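Pectate lyase/Amb allergen (Acidovorax citrulli, PDB 4HWV) probably cleaves pectate as a calcium-dependent lyase of polysaccharide lyase family 1, built on a right-handed parallel beta-helix. Local coordinates at residues Gly25-Ser28 with Pro32-Gly35; Ala41-Thr46 with Thr73-Pro78; Asn49-Ile54 with Ala62-Asp67; Asp67-Gly72 with Gln155-Thr160. One frame throughout, in Å; residues are numbered along the deposited sequence. Where two conformers were deposited one is given.

Contact 1: Gly25-Ser28 with Pro32-Gly35; sequences GWAS and PTTG
Thr33 turns its hydroxyl back onto the carbonyl of Ala27, and two donors of this one residue converge on that oxygen. OG1 lies 2.7 Å from Ala27 O, and the backbone N of Thr33 reaches the same Ala27 O at 3.2 Å. The hydroxyl comes in more from the side, at a C=O...donor angle of 127°, the amide more nearly in line with the C=O, at 159°; both are somewhat tilted from the carbonyl plane. The first torsion of Thr33 explains the pairing: at chi1 -62° OG1 stands beside its own backbone N, while CG2 is anti to that N. The Ala27 methyl rests against the same hydroxyl, CB to Thr33 OG1 being 3.6 Å. Within residues 25-28 a second oxygen is gripped twice. Ser28 OG bonds to Gly25 O at 2.7 Å, in the carbonyl plane and on a lone pair, and Ser28 N bonds to Gly25 O as well, so the short 3-10 segment 26-28 is closed by side chain and backbone together. Thr33 also packs on Asn194 and Val196 of strand 192-198, and Asn194 OD1 accepts from Thr34 N and Gly35 N, while Ala27 N bonds to Thr291 OG1. The evidence describes a 3-10 turn and the returning chain, tied through a shared carbonyl, laid over parallel strands of the beta-helix by the chain before strand 44-47.

Contact 2: Ala41-Thr46 with Thr73-Pro78; sequences AERTYT and TPDKAP
Arg43 lays its side chain across the loop 73-78, with CB and CD against the carbonyl oxygen of Pro78 and its guanidinium over the methyl of Ala77. Ala77 CB sits on one face of that group, 3.4 Å from Arg43 NE, whereas the carboxylate of Asp75 comes to the edge. The salt bridge is made mainly through NE, as the edge-on approach and an N-H...O angle of 156° to Asp75 OD2 indicate; the Arg43 NE to Asp75 OD2 distance, 2.5 Å, is shorter than usual and its exact value doubtful. NH2 adds a weak second bond to the same oxygen. The two planes stand 76° apart, so this is one oxygen shared by two donors and not a flat, paired bidentate bridge. An extended chain from CG to NE carries the group there, and Asp75 meets it from the opposite direction with CG anti to its own N (chi1 -176°). Its other oxygen is occupied: Asp75 OD1 accepts from Ala77 N at 3.0 Å, from above the carboxylate plane, closing an Asx turn that fixes the acid. A water spans Tyr45 OH, at 2.6 Å, and Asp75 OD2, at 2.7 Å. At the far end Glu42 OE2 lies 3.2 Å from Arg43 NH1. The contact is a surface salt-bridge network resting on an Asx turn, where strands 44-47 and 79-83 of the beta-helix begin to pair in parallel.

Contact 3: Asn49-Ile54 with Ala62-Asp67; sequences NRNELI and AVIAPD
Ile64 inserts its CD1 methyl between Asn51 and Ile54 of the helix 50-57, and Ala62 lies beside it. Ile54 CG2 touches both apolar partners, at 3.6 Å from Ala62 CB and 3.8 Å from Ile64 CD1. The branches of Ile64 divide the work. With CG1 beside the backbone N and CG2 anti to it (chi1 -54°), CD1 reaches both Ile54 and Asn51 OD1, while CG2 faces Asn51 OD1 and Arg50 NH1.

Polar atoms meet carbon here. Asn51 OD1 lies over the Ile64 branches, 3.4 Å from CD1 and 3.5 Å from CG2 of that residue, while the amide nitrogen of Asn51 bonds to Gly93 O. The Arg50 guanidinium is bordered in its plane by Ile64 CG2, 3.9 Å from Arg50 NH1, and Ile54 CD1 lies over one face, 3.4 Å above the plane and offset toward the rim. The extended Arg50 chain carries NH2 on to Val158 O.

The helix start has its own capping bond. Asn49 is the N-cap, its OD1 accepting from Glu52 N at 2.9 Å with an N-H...O angle of 168°.

The chemistry implies that contact across the two segments is van der Waals, with Gln55 NE2 to Ala62 O adding a polar tie from the same helix. Isoleucine methyls pack on the face and edge of the buried Arg50 guanidinium, while hydrogen bonds beyond the contact would fix its rotation.

Contact 4: Asp67-Gly72 with Gln155-Thr160; sequences DGSVQG and QRRVVT
The chain at Ser69 passes the end of the helix at Val158 with 5.5 Å between their CA atoms, and no direct hydrogen bond joins the two segments. Gly68 lies there at positive phi (99°), a backbone conformation that by itself favours glycine. Ser69 rests its CB over one face of the Arg157 guanidinium, 3.4 Å from NH2. The arginine gets there by bending at chi3 (68°), which folds its tip back toward the loop. Ser69 is itself held by Asp67: its OG reaches the syn lone pair of Asp67 OD1 at 2.7 Å, and its N meets the same oxygen at 2.9 Å, closing an Asx turn. Water stands in for direct bonds. One molecule, in the guanidinium plane, accepts from Arg157 NH1 and donates to Asp67 OD2 at 2.7 Å; another joins Val70 N to Arg157 O. Val158 CG2 packs on Asp67 O, 3.4 Å away. The turn therefore lies between the C-terminal end of helix 143-159 and helix 50-57, whose Arg50 bonds to Gly68 O, with Tyr103 of helix 100-105 touching Val158; strand 70-71, which follows the turn, pairs antiparallel with the preceding strand 63-64.

Contact 1 comes first in the chain and closes before the others open; its centre is about 20 Å from that of contact 2 and about 29 Å from those of contacts 3 and 4. Contact 2 spans the next stretch, from strand 44-47 to the lead-in of strand 79-83, and contact 3 is nested inside that loop. Contacts 3 and 4 are neighbours, about 8 Å between centres, sharing Asp67 and the antiparallel pair 63-64 and 70-71. Contact 4 alternates with contact 2 along the sequence. All four lie away from the calcium site. By their positions they join parts of residues 25-78 to one another and, through contact 4, to helix 143-159.

Contact 1: Gly25-Ser28 with Pro32-Gly35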
loop_
_atom_site.group_PDB
_atom_site.type_symbol
_atom_site.label_atom_id
_atom_site.label_comp_id
_atom_site.label_asym_id
_atom_site.label_seq_id
_atom_site.Cartn_x
_atom_site.Cartn_y
_atom_site.Cartn_z
ATOM N N GLY A 25 -28.432 9.355 -14.873
ATOM C CA GLY A 25 -28.767 9.907 -13.566
ATOM C C GLY A 25 -28.817 11.424 -13.547
ATOM O O GLY A 25 -29.122 12.053 -14.556
ATOM N N TRP A 26 -28.567 12.025 -12.389
ATOM C CA TRP A 26 -28.744 13.458 -12.283
ATOM C C TRP A 26 -27.839 14.240 -13.251
ATOM O O TRP A 26 -28.214 15.315 -13.710
ATOM C CB TRP A 26 -28.483 13.900 -10.855
ATOM C CG TRP A 26 -29.635 13.826 -9.894
ATOM C CD1 TRP A 26 -29.635 13.178 -8.687
ATOM C CD2 TRP A 26 -30.903 14.502 -9.990
ATOM N NE1 TRP A 26 -30.823 13.397 -8.033
ATOM C CE2 TRP A 26 -31.614 14.219 -8.796
ATOM C CE3 TRP A 26 -31.498 15.341 -10.952
ATOM C CZ2 TRP A 26 -32.894 14.725 -8.550
ATOM C CZ3 TRP A 26 -32.763 15.847 -10.694
ATOM C CH2 TRP A 26 -33.445 15.534 -9.509
ATOM N N ALA A 27 -26.658 13.716 -13.573
ATOM C CA ALA A 27 -25.767 14.382 -14.533
ATOM C C ALA A 27 -26.387 14.481 -15.937
ATOM O O ALA A 27 -25.924 15.265 -16.771
ATOM C CB ALA A 27 -24.422 13.680 -14.615
ATOM N N SER A 28 -27.405 13.668 -16.215
ATOM C CA SER A 28 -28.072 13.697 -17.521
ATOM C C SER A 28 -29.303 14.603 -17.539
ATOM O O SER A 28 -29.923 14.781 -18.586
ATOM C CB SER A 28 -28.446 12.282 -17.953
ATOM O OG SER A 28 -29.575 11.776 -17.249
ATOM N N PRO A 32 -27.464 18.106 -20.767
ATOM C CA PRO A 32 -26.770 16.852 -20.444
ATOM C C PRO A 32 -25.260 17.050 -20.332
ATOM O O PRO A 32 -24.687 17.903 -21.004
ATOM C CB PRO A 32 -27.128 15.938 -21.621
ATOM C CG PRO A 32 -28.325 16.579 -22.272
ATOM C CD PRO A 32 -28.113 18.055 -22.087
ATOM N N THR A 33 -24.625 16.278 -19.464
ATOM C CA THR A 33 -23.178 16.371 -19.277
ATOM C C THR A 33 -22.463 15.737 -20.460
ATOM O O THR A 33 -22.766 14.591 -20.828
ATOM C CB THR A 33 -22.761 15.643 -17.984
ATOM O OG1 THR A 33 -23.389 16.278 -16.873
ATOM C CG2 THR A 33 -21.260 15.721 -17.785
ATOM N N THR A 34 -21.541 16.486 -21.066
ATOM C CA THR A 34 -20.719 15.996 -22.178
ATOM C C THR A 34 -19.216 16.253 -21.972
ATOM O O THR A 34 -18.400 15.831 -22.797
ATOM C CB THR A 34 -21.106 16.678 -23.501
ATOM O OG1 THR A 34 -20.969 18.094 -23.340
ATOM C CG2 THR A 34 -22.541 16.317 -23.913
ATOM N N GLY A 35 -18.840 16.967 -20.905
ATOM C CA GLY A 35 -17.438 17.284 -20.695
ATOM C C GLY A 35 -16.869 18.034 -21.886
ATOM O O GLY A 35 -17.448 19.017 -22.346
#

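Contact 2: Ala41-Thr46 with Thr73-Pro78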
loop_
_atom_site.group_PDB
_atom_site.type_symbol
_atom_site.label_atom_id
_atom_site.label_comp_id
_atom_site.label_asym_id
_atom_site.label_seq_id
_atom_site.Cartn_x
_atom_site.Cartn_y
_atom_site.Cartn_z
ATOM N N ALA A 41 -9.100 20.250 -31.932
ATOM C CA ALA A 41 -7.829 19.538 -31.921
ATOM C C ALA A 41 -6.819 20.257 -31.022
ATOM O O ALA A 41 -6.071 19.597 -30.286
ATOM C CB ALA A 41 -7.289 19.395 -33.333
ATOM N N GLU A 42 -6.842 21.591 -31.003
ATOM C CA GLU A 42 -5.860 22.314 -30.190
ATOM C C GLU A 42 -6.159 22.260 -28.714
ATOM O O GLU A 42 -5.362 22.707 -27.912
ATOM C CB GLU A 42 -5.655 23.775 -30.644
ATOM C CG GLU A 42 -6.771 24.776 -30.342
ATOM C CD GLU A 42 -6.322 26.232 -30.541
ATOM O OE1 GLU A 42 -5.216 26.464 -31.081
ATOM O OE2 GLU A 42 -7.079 27.156 -30.145
ATOM N N ARG A 43 -7.322 21.717 -28.353
ATOM C CA ARG A 43 -7.642 21.474 -26.959
ATOM C C ARG A 43 -7.833 19.984 -26.691
ATOM O O ARG A 43 -8.589 19.588 -25.808
ATOM C CB ARG A 43 -8.857 22.285 -26.547
ATOM C CG ARG A 43 -8.526 23.776 -26.473
ATOM C CD ARG A 43 -9.674 24.601 -25.944
ATOM N NE ARG A 43 -9.169 25.866 -25.422
ATOM C CZ ARG A 43 -8.783 26.895 -26.168
ATOM N NH1 ARG A 43 -8.856 26.836 -27.489
ATOM N NH2 ARG A 43 -8.313 27.988 -25.578
ATOM N N THR A 44 -7.099 19.165 -27.436
ATOM C CA THR A 44 -7.027 17.723 -27.209
ATOM C C THR A 44 -5.581 17.396 -26.880
ATOM O O THR A 44 -4.670 17.679 -27.654
ATOM C CB THR A 44 -7.527 16.956 -28.439
ATOM O OG1 THR A 44 -8.881 17.340 -28.696
ATOM C CG2 THR A 44 -7.459 15.451 -28.230
ATOM N N TYR A 45 -5.367 16.841 -25.692
ATOM C CA TYR A 45 -4.017 16.682 -25.162
ATOM C C TYR A 45 -3.794 15.289 -24.589
ATOM O O TYR A 45 -4.734 14.645 -24.095
ATOM C CB TYR A 45 -3.799 17.643 -23.995
ATOM C CG TYR A 45 -4.208 19.091 -24.186
ATOM C CD1 TYR A 45 -3.284 20.049 -24.571
ATOM C CD2 TYR A 45 -5.512 19.515 -23.909
ATOM C CE1 TYR A 45 -3.644 21.391 -24.689
ATOM C CE2 TYR A 45 -5.882 20.847 -24.011
ATOM C CZ TYR A 45 -4.936 21.771 -24.405
ATOM O OH TYR A 45 -5.291 23.089 -24.481
ATOM N N THR A 46 -2.547 14.833 -24.625
ATOM C CA THR A 46 -2.138 13.636 -23.887
ATOM C C THR A 46 -1.091 14.095 -22.872
ATOM O O THR A 46 -0.091 14.711 -23.247
ATOM C CB THR A 46 -1.552 12.567 -24.810
ATOM O OG1 THR A 46 -2.517 12.233 -25.798
ATOM C CG2 THR A 46 -1.176 11.312 -24.023
ATOM N N THR A 73 -4.818 31.227 -16.251
ATOM C CA THR A 73 -6.251 31.286 -16.537
ATOM C C THR A 73 -6.789 29.900 -16.874
ATOM O O THR A 73 -6.477 29.368 -17.935
ATOM C CB THR A 73 -6.527 32.221 -17.722
ATOM O OG1 THR A 73 -6.014 33.519 -17.406
ATOM C CG2 THR A 73 -8.034 32.324 -18.001
ATOM N N PRO A 74 -7.572 29.277 -15.965
ATOM C CA PRO A 74 -8.186 27.987 -16.321
ATOM C C PRO A 74 -9.025 28.173 -17.577
ATOM O O PRO A 74 -9.710 29.185 -17.732
ATOM C CB PRO A 74 -9.067 27.660 -15.101
ATOM C CG PRO A 74 -8.416 28.432 -13.970
ATOM C CD PRO A 74 -7.911 29.696 -14.599
ATOM N N ASP A 75 -8.937 27.206 -18.481
ATOM C CA ASP A 75 -9.540 27.335 -19.816
ATOM C C ASP A 75 -10.960 26.774 -19.827
ATOM O O ASP A 75 -11.159 25.584 -19.583
ATOM C CB ASP A 75 -8.648 26.559 -20.798
ATOM C CG ASP A 75 -9.079 26.680 -22.244
ATOM O OD1 ASP A 75 -10.089 27.349 -22.544
ATOM O OD2 ASP A 75 -8.410 26.036 -23.081
ATOM N N LYS A 76 -11.945 27.624 -20.105
ATOM C CA LYS A 76 -13.333 27.195 -20.096
ATOM C C LYS A 76 -13.810 26.556 -21.397
ATOM O O LYS A 76 -14.961 26.112 -21.479
ATOM C CB LYS A 76 -14.262 28.359 -19.730
ATOM C CG LYS A 76 -13.981 28.958 -18.348
ATOM C CD LYS A 76 -15.017 30.037 -17.993
ATOM C CE LYS A 76 -14.553 30.871 -16.811
ATOM N NZ LYS A 76 -15.700 31.500 -16.071
ATOM N N ALA A 77 -12.966 26.541 -22.425
ATOM C CA ALA A 77 -13.355 25.935 -23.706
ATOM C C ALA A 77 -13.344 24.401 -23.621
ATOM O O ALA A 77 -12.564 23.822 -22.869
ATOM C CB ALA A 77 -12.427 26.407 -24.798
ATOM N N PRO A 78 -14.186 23.730 -24.427
ATOM C CA PRO A 78 -14.176 22.259 -24.419
ATOM C C PRO A 78 -12.779 21.688 -24.667
ATOM O O PRO A 78 -12.045 22.126 -25.561
ATOM C CB PRO A 78 -15.122 21.907 -25.570
ATOM C CG PRO A 78 -16.118 23.092 -25.588
ATOM C CD PRO A 78 -15.246 24.287 -25.293
HETATM O O HOH W 1 -7.351 23.570 -22.903
#

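Contact 3: Asn49-Ile54 with Ala62-Asp67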
loop_
_atom_site.group_PDB
_atom_site.type_symbol
_atom_site.label_atom_id
_atom_site.label_comp_id
_atom_site.label_asym_id
_atom_site.label_seq_id
_atom_site.Cartn_x
_atom_site.Cartn_y
_atom_site.Cartn_z
ATOM N N ASN A 49 2.395 14.071 -16.753
ATOM C CA ASN A 49 2.929 14.600 -15.499
ATOM C C ASN A 49 2.123 15.811 -15.072
ATOM O O ASN A 49 1.241 16.295 -15.820
ATOM C CB ASN A 49 4.438 14.920 -15.624
ATOM C CG ASN A 49 4.720 16.050 -16.604
ATOM O OD1 ASN A 49 4.214 17.152 -16.437
ATOM N ND2 ASN A 49 5.565 15.785 -17.611
ATOM N N ARG A 50 2.403 16.302 -13.869
ATOM C CA ARG A 50 1.616 17.363 -13.274
ATOM C C ARG A 50 1.667 18.660 -14.087
ATOM O O ARG A 50 0.652 19.356 -14.235
ATOM C CB ARG A 50 2.106 17.607 -11.850
ATOM C CG ARG A 50 1.350 18.717 -11.089
ATOM C CD ARG A 50 1.854 18.873 -9.637
ATOM N NE ARG A 50 1.126 19.925 -8.936
ATOM C CZ ARG A 50 1.391 21.227 -9.074
ATOM N NH1 ARG A 50 2.383 21.630 -9.881
ATOM N NH2 ARG A 50 0.650 22.126 -8.421
ATOM N N ASN A 51 2.849 18.999 -14.606
ATOM C CA ASN A 51 2.976 20.216 -15.404
ATOM C C ASN A 51 2.129 20.154 -16.674
ATOM O O ASN A 51 1.409 21.107 -17.003
ATOM C CB ASN A 51 4.437 20.500 -15.781
ATOM C CG ASN A 51 5.277 20.973 -14.600
ATOM O OD1 ASN A 51 4.759 21.430 -13.596
ATOM N ND2 ASN A 51 6.591 20.918 -14.752
ATOM N N GLU A 52 2.201 19.030 -17.385
ATOM C CA GLU A 52 1.417 18.869 -18.613
ATOM C C GLU A 52 -0.076 18.888 -18.344
ATOM O O GLU A 52 -0.848 19.488 -19.092
ATOM C CB GLU A 52 1.793 17.577 -19.319
ATOM C CG GLU A 52 3.239 17.576 -19.863
ATOM C CD GLU A 52 3.625 16.264 -20.516
ATOM O OE1 GLU A 52 2.821 15.319 -20.501
ATOM O OE2 GLU A 52 4.740 16.176 -21.071
ATOM N N LEU A 53 -0.486 18.237 -17.257
ATOM C CA LEU A 53 -1.901 18.237 -16.879
ATOM C C LEU A 53 -2.389 19.677 -16.625
ATOM O O LEU A 53 -3.437 20.093 -17.134
ATOM C CB LEU A 53 -2.096 17.378 -15.627
ATOM C CG LEU A 53 -3.500 17.446 -15.026
ATOM C CD1 LEU A 53 -4.589 16.938 -15.965
ATOM C CD2 LEU A 53 -3.518 16.625 -13.741
ATOM N N ILE A 54 -1.630 20.433 -15.836
ATOM C CA ILE A 54 -1.990 21.824 -15.563
ATOM C C ILE A 54 -2.034 22.663 -16.847
ATOM O O ILE A 54 -2.979 23.420 -17.058
ATOM C CB ILE A 54 -1.051 22.439 -14.509
ATOM C CG1 ILE A 54 -1.319 21.790 -13.154
ATOM C CG2 ILE A 54 -1.219 23.971 -14.438
ATOM C CD1 ILE A 54 -0.199 22.009 -12.141
ATOM N N ALA A 62 -0.700 28.607 -17.977
ATOM C CA ALA A 62 -0.216 28.487 -16.602
ATOM C C ALA A 62 1.248 28.873 -16.477
ATOM O O ALA A 62 2.048 28.602 -17.371
ATOM C CB ALA A 62 -0.418 27.076 -16.073
ATOM N N VAL A 63 1.586 29.520 -15.367
ATOM C CA VAL A 63 2.970 29.656 -14.966
ATOM C C VAL A 63 3.108 28.838 -13.697
ATOM O O VAL A 63 2.464 29.124 -12.677
ATOM C CB VAL A 63 3.382 31.121 -14.726
ATOM C CG1 VAL A 63 4.821 31.187 -14.223
ATOM C CG2 VAL A 63 3.221 31.931 -16.011
ATOM N N ILE A 64 3.914 27.784 -13.782
ATOM C CA ILE A 64 4.101 26.863 -12.673
ATOM C C ILE A 64 5.455 27.184 -12.055
ATOM O O ILE A 64 6.504 27.043 -12.703
ATOM C CB ILE A 64 4.015 25.405 -13.149
ATOM C CG1 ILE A 64 2.699 25.202 -13.908
ATOM C CG2 ILE A 64 4.190 24.439 -11.961
ATOM C CD1 ILE A 64 2.533 23.814 -14.494
ATOM N N ALA A 65 5.414 27.661 -10.813
ATOM C CA ALA A 65 6.586 28.123 -10.092
ATOM C C ALA A 65 7.494 26.967 -9.717
ATOM O O ALA A 65 7.072 25.814 -9.755
ATOM C CB ALA A 65 6.137 28.879 -8.829
ATOM N N PRO A 66 8.743 27.269 -9.322
ATOM C CA PRO A 66 9.615 26.197 -8.816
ATOM C C PRO A 66 8.962 25.334 -7.731
ATOM O O PRO A 66 9.145 24.103 -7.740
ATOM C CB PRO A 66 10.825 26.968 -8.276
ATOM C CG PRO A 66 10.923 28.172 -9.238
ATOM C CD PRO A 66 9.462 28.562 -9.460
ATOM N N ASP A 67 8.173 25.944 -6.851
ATOM C CA ASP A 67 7.533 25.154 -5.806
ATOM C C ASP A 67 6.298 24.374 -6.270
ATOM O O ASP A 67 5.744 23.581 -5.504
ATOM C CB ASP A 67 7.251 25.977 -4.537
ATOM C CG ASP A 67 6.196 27.062 -4.721
ATOM O OD1 ASP A 67 5.494 27.101 -5.749
ATOM O OD2 ASP A 67 6.060 27.879 -3.790
#

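Contact 4: Asp67-Gly72 with Gln155-Thr160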
loop_
_atom_site.group_PDB
_atom_site.type_symbol
_atom_site.label_atom_id
_atom_site.label_comp_id
_atom_site.label_asym_id
_atom_site.label_seq_id
_atom_site.Cartn_x
_atom_site.Cartn_y
_atom_site.Cartn_z
ATOM N N ASP A 67 8.173 25.944 -6.851
ATOM C CA ASP A 67 7.533 25.154 -5.806
ATOM C C ASP A 67 6.298 24.374 -6.270
ATOM O O ASP A 67 5.744 23.581 -5.504
ATOM C CB ASP A 67 7.251 25.977 -4.537
ATOM C CG ASP A 67 6.196 27.062 -4.721
ATOM O OD1 ASP A 67 5.494 27.101 -5.749
ATOM O OD2 ASP A 67 6.060 27.879 -3.790
ATOM N N GLY A 68 5.894 24.575 -7.525
ATOM C CA GLY A 68 4.750 23.870 -8.059
ATOM C C GLY A 68 3.467 24.677 -8.043
ATOM O O GLY A 68 2.508 24.304 -8.718
ATOM N N SER A 69 3.436 25.788 -7.315
ATOM C CA SER A 69 2.221 26.583 -7.267
ATOM C C SER A 69 1.927 27.209 -8.633
ATOM O O SER A 69 2.837 27.419 -9.446
ATOM C CB SER A 69 2.284 27.649 -6.172
ATOM O OG SER A 69 3.345 28.552 -6.370
ATOM N N VAL A 70 0.648 27.491 -8.879
ATOM C CA VAL A 70 0.179 27.854 -10.212
ATOM C C VAL A 70 -0.457 29.231 -10.272
ATOM O O VAL A 70 -1.257 29.595 -9.403
ATOM C CB VAL A 70 -0.888 26.832 -10.680
ATOM C CG1 VAL A 70 -1.417 27.186 -12.063
ATOM C CG2 VAL A 70 -0.330 25.406 -10.646
ATOM N N GLN A 71 -0.095 29.981 -11.315
ATOM C CA GLN A 71 -0.816 31.175 -11.725
ATOM C C GLN A 71 -1.314 30.956 -13.140
ATOM O O GLN A 71 -0.699 30.208 -13.887
ATOM C CB GLN A 71 0.125 32.376 -11.767
ATOM C CG GLN A 71 0.779 32.758 -10.452
ATOM C CD GLN A 71 1.805 33.855 -10.667
ATOM O OE1 GLN A 71 2.991 33.579 -10.894
ATOM N NE2 GLN A 71 1.351 35.105 -10.634
ATOM N N GLY A 72 -2.409 31.603 -13.509
ATOM C CA GLY A 72 -2.833 31.569 -14.900
ATOM C C GLY A 72 -4.342 31.505 -15.041
ATOM O O GLY A 72 -5.069 31.678 -14.067
ATOM N N GLN A 155 1.430 22.644 0.702
ATOM C CA GLN A 155 0.973 21.381 0.124
ATOM C C GLN A 155 -0.378 21.530 -0.577
ATOM O O GLN A 155 -0.566 20.991 -1.665
ATOM C CB GLN A 155 0.952 20.237 1.170
ATOM C CG GLN A 155 0.523 18.910 0.543
ATOM C CD GLN A 155 0.815 17.701 1.402
ATOM O OE1 GLN A 155 0.501 17.695 2.591
ATOM N NE2 GLN A 155 1.451 16.689 0.817
ATOM N N ARG A 156 -1.300 22.267 0.041
ATOM C CA ARG A 156 -2.601 22.511 -0.579
ATOM C C ARG A 156 -2.451 23.105 -1.978
ATOM O O ARG A 156 -3.102 22.666 -2.931
ATOM C CB ARG A 156 -3.429 23.440 0.299
ATOM C CG ARG A 156 -4.823 23.657 -0.244
ATOM C CD ARG A 156 -5.593 24.673 0.588
ATOM N NE ARG A 156 -5.920 24.234 1.953
ATOM C CZ ARG A 156 -6.980 23.498 2.286
ATOM N NH1 ARG A 156 -7.816 23.053 1.359
ATOM N NH2 ARG A 156 -7.211 23.204 3.561
ATOM N N ARG A 157 -1.560 24.086 -2.105
ATOM C CA ARG A 157 -1.361 24.773 -3.374
ATOM C C ARG A 157 -0.639 23.910 -4.420
ATOM O O ARG A 157 -0.696 24.202 -5.622
ATOM C CB ARG A 157 -0.633 26.083 -3.121
ATOM C CG ARG A 157 -1.520 27.058 -2.302
ATOM C CD ARG A 157 -0.807 28.303 -1.787
ATOM N NE ARG A 157 -0.435 29.163 -2.896
ATOM C CZ ARG A 157 0.821 29.400 -3.245
ATOM N NH1 ARG A 157 1.798 28.856 -2.540
ATOM N NH2 ARG A 157 1.098 30.188 -4.284
ATOM N N VAL A 158 -0.012 22.822 -3.981
ATOM C CA VAL A 158 0.625 21.890 -4.892
ATOM C C VAL A 158 -0.347 20.780 -5.310
ATOM O O VAL A 158 -0.493 20.483 -6.491
ATOM C CB VAL A 158 1.880 21.286 -4.228
ATOM C CG1 VAL A 158 2.462 20.155 -5.060
ATOM C CG2 VAL A 158 2.925 22.366 -4.030
ATOM N N VAL A 159 -0.992 20.140 -4.335
ATOM C CA VAL A 159 -1.720 18.914 -4.637
ATOM C C VAL A 159 -3.142 19.163 -5.141
ATOM O O VAL A 159 -3.768 18.245 -5.672
ATOM C CB VAL A 159 -1.769 17.920 -3.436
ATOM C CG1 VAL A 159 -0.353 17.592 -2.954
ATOM C CG2 VAL A 159 -2.650 18.456 -2.297
ATOM N N THR A 160 -3.654 20.386 -4.955
ATOM C CA THR A 160 -5.000 20.727 -5.427
ATOM C C THR A 160 -4.937 21.273 -6.849
ATOM O O THR A 160 -4.176 22.211 -7.109
ATOM C CB THR A 160 -5.658 21.783 -4.531
ATOM O OG1 THR A 160 -5.602 21.349 -3.172
ATOM C CG2 THR A 160 -7.100 21.957 -4.902
HETATM O O HOH W 2 4.086 29.611 -3.293
HETATM O O HOH W 3 -1.347 26.406 -6.950
HETATM O O HOH W 4 0.431 31.382 -7.146
#